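Local coordinates for type IV pilus biogenesis protein PilB (Streptococcus sanguinis, PDB 7B7P) that is a minor type IV pilin with a direct role in adhesion that carries a von Willebrand factor A-like module, at residues Y225-F230 and I241-K246. Sequence-based numbering, arbitrary orientation.
Sequences YIQQNF and IATITK
In Ile226, chi1 of -38°, some way from a staggered value, keeps CG1 beside the backbone N and leaves CG2 anti to it, aimed at Thr243, whose own CG2 is likewise anti to its backbone N and reaches back from the helix. Ile226 CG2 and Thr243 CG2 meet at 3.7 Å, the side chains crossing at a slant, while CG1 and CD1 of Ile226 lead off elsewhere. Thr243 CG2 also lies 4.0 Å from Ile226 O, so it rests against backbone as well as side chain. Beside this pair the extended chain of Gln227 passes Thr243 at roughly a right angle. The example shows how an edge element of a von Willebrand factor A-like domain can rest on a neighbouring helix through very few atoms: strand 223-228 pairs antiparallel with strand 212-219, and a classic beta bulge sets both Ile226 and Gln227 opposite Leu216, allowing two consecutive side chains to start toward helix 238-245. Thr243 OG1 is hydrogen-bonded to Thr239 O one turn earlier in its own helix, and CG2 is the branch that faces Ile226. Behind this surface contact, Ile244 is buried against Leu216 of the sheet and Val200 of helix 191-209.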
loop_
_atom_site.group_PDB
_atom_site.type_symbol
_atom_site.label_atom_id
_atom_site.label_comp_id
_atom_site.label_asym_id
_atom_site.label_seq_id
_atom_site.Cartn_x
_atom_site.Cartn_y
_atom_site.Cartn_z
ATOM N N TYR A 225 -1.716 -23.749 -0.043
ATOM C CA TYR A 225 -0.646 -23.046 -0.727
ATOM C C TYR A 225 -0.603 -23.516 -2.180
ATOM O O TYR A 225 -0.371 -24.694 -2.445
ATOM C CB TYR A 225 0.687 -23.301 -0.025
ATOM C CG TYR A 225 0.870 -22.551 1.273
ATOM C CD1 TYR A 225 0.993 -21.167 1.287
ATOM C CD2 TYR A 225 0.933 -23.229 2.487
ATOM C CE1 TYR A 225 1.161 -20.478 2.480
ATOM C CE2 TYR A 225 1.107 -22.553 3.677
ATOM C CZ TYR A 225 1.215 -21.183 3.673
ATOM O OH TYR A 225 1.367 -20.519 4.867
ATOM N N ILE A 226 -0.872 -22.614 -3.119
ATOM C CA ILE A 226 -0.656 -22.946 -4.524
ATOM C C ILE A 226 0.822 -22.845 -4.839
ATOM O O ILE A 226 1.390 -23.703 -5.512
ATOM C CB ILE A 226 -1.489 -22.042 -5.448
ATOM C CG1 ILE A 226 -2.873 -21.760 -4.853
ATOM C CG2 ILE A 226 -1.644 -22.680 -6.828
ATOM C CD1 ILE A 226 -3.772 -22.973 -4.794
ATOM N N GLN A 227 1.464 -21.799 -4.348
ATOM C CA GLN A 227 2.914 -21.705 -4.292
ATOM C C GLN A 227 3.227 -21.186 -2.900
ATOM O O GLN A 227 2.927 -20.029 -2.589
ATOM C CB GLN A 227 3.478 -20.778 -5.368
ATOM C CG GLN A 227 4.979 -20.546 -5.232
ATOM C CD GLN A 227 5.535 -19.645 -6.315
ATOM O OE1 GLN A 227 6.062 -18.573 -6.032
ATOM N NE2 GLN A 227 5.418 -20.076 -7.568
ATOM N N GLN A 228 3.812 -22.045 -2.060
ATOM C CA GLN A 228 4.024 -21.675 -0.672
ATOM C C GLN A 228 5.199 -20.720 -0.518
ATOM O O GLN A 228 5.109 -19.735 0.223
ATOM C CB GLN A 228 4.228 -22.927 0.183
ATOM C CG GLN A 228 4.806 -22.632 1.544
ATOM C CD GLN A 228 4.571 -23.753 2.544
ATOM O OE1 GLN A 228 4.493 -24.922 2.173
ATOM N NE2 GLN A 228 4.460 -23.396 3.819
ATOM N N ASN A 229 6.300 -20.982 -1.202
ATOM C CA ASN A 229 7.482 -20.151 -1.026
ATOM C C ASN A 229 7.411 -18.942 -1.945
ATOM O O ASN A 229 6.672 -18.929 -2.927
ATOM C CB ASN A 229 8.759 -20.957 -1.288
ATOM C CG ASN A 229 8.934 -22.110 -0.302
ATOM O OD1 ASN A 229 8.980 -21.906 0.921
ATOM N ND2 ASN A 229 9.021 -23.326 -0.829
ATOM N N PHE A 230 8.195 -17.920 -1.610
ATOM C CA PHE A 230 8.129 -16.622 -2.276
ATOM C C PHE A 230 9.112 -16.550 -3.444
ATOM O O PHE A 230 10.325 -16.685 -3.245
ATOM C CB PHE A 230 8.417 -15.503 -1.278
ATOM C CG PHE A 230 7.267 -15.199 -0.367
ATOM C CD1 PHE A 230 6.895 -16.097 0.635
ATOM C CD2 PHE A 230 6.542 -14.027 -0.520
ATOM C CE1 PHE A 230 5.818 -15.821 1.479
ATOM C CE2 PHE A 230 5.457 -13.736 0.324
ATOM C CZ PHE A 230 5.097 -14.642 1.324
ATOM N N ILE A 241 3.904 -17.204 -12.983
ATOM C CA ILE A 241 2.901 -17.108 -14.041
ATOM C C ILE A 241 2.524 -18.494 -14.531
ATOM O O ILE A 241 1.374 -18.740 -14.918
ATOM C CB ILE A 241 3.405 -16.229 -15.197
ATOM C CG1 ILE A 241 3.559 -14.783 -14.754
ATOM C CG2 ILE A 241 2.449 -16.295 -16.377
ATOM C CD1 ILE A 241 3.840 -13.840 -15.909
ATOM N N ALA A 242 3.477 -19.426 -14.501
ATOM C CA ALA A 242 3.164 -20.808 -14.835
ATOM C C ALA A 242 2.140 -21.385 -13.866
ATOM O O ALA A 242 1.199 -22.071 -14.284
ATOM C CB ALA A 242 4.445 -21.648 -14.838
ATOM N N THR A 243 2.305 -21.114 -12.566
ATOM C CA THR A 243 1.348 -21.604 -11.575
ATOM C C THR A 243 -0.039 -21.010 -11.794
ATOM O O THR A 243 -1.045 -21.731 -11.798
ATOM C CB THR A 243 1.823 -21.282 -10.160
ATOM O OG1 THR A 243 3.246 -21.435 -10.074
ATOM C CG2 THR A 243 1.142 -22.213 -9.163
ATOM N N ILE A 244 -0.113 -19.690 -11.967
ATOM C CA ILE A 244 -1.411 -19.037 -12.048
ATOM C C ILE A 244 -2.185 -19.519 -13.258
ATOM O O ILE A 244 -3.418 -19.653 -13.204
ATOM C CB ILE A 244 -1.225 -17.514 -12.059
ATOM C CG1 ILE A 244 -0.740 -17.051 -10.690
ATOM C CG2 ILE A 244 -2.512 -16.803 -12.499
ATOM C CD1 ILE A 244 -0.599 -15.572 -10.587
ATOM N N THR A 245 -1.491 -19.824 -14.358
ATOM C CA THR A 245 -2.208 -20.200 -15.570
ATOM C C THR A 245 -2.366 -21.707 -15.750
ATOM O O THR A 245 -3.248 -22.130 -16.510
ATOM C CB THR A 245 -1.529 -19.577 -16.788
ATOM O OG1 THR A 245 -0.111 -19.562 -16.586
ATOM C CG2 THR A 245 -2.012 -18.141 -16.964
ATOM N N LYS A 246 -1.568 -22.525 -15.062
ATOM C CA LYS A 246 -1.805 -23.969 -15.042
ATOM C C LYS A 246 -3.209 -24.267 -14.524
ATOM O O LYS A 246 -3.614 -23.756 -13.474
ATOM C CB LYS A 246 -0.759 -24.658 -14.163
ATOM C CG LYS A 246 -0.712 -26.178 -14.271
ATOM C CD LYS A 246 0.694 -26.736 -13.971
ATOM C CE LYS A 246 1.650 -26.611 -15.184
ATOM N NZ LYS A 246 3.051 -26.234 -14.786
#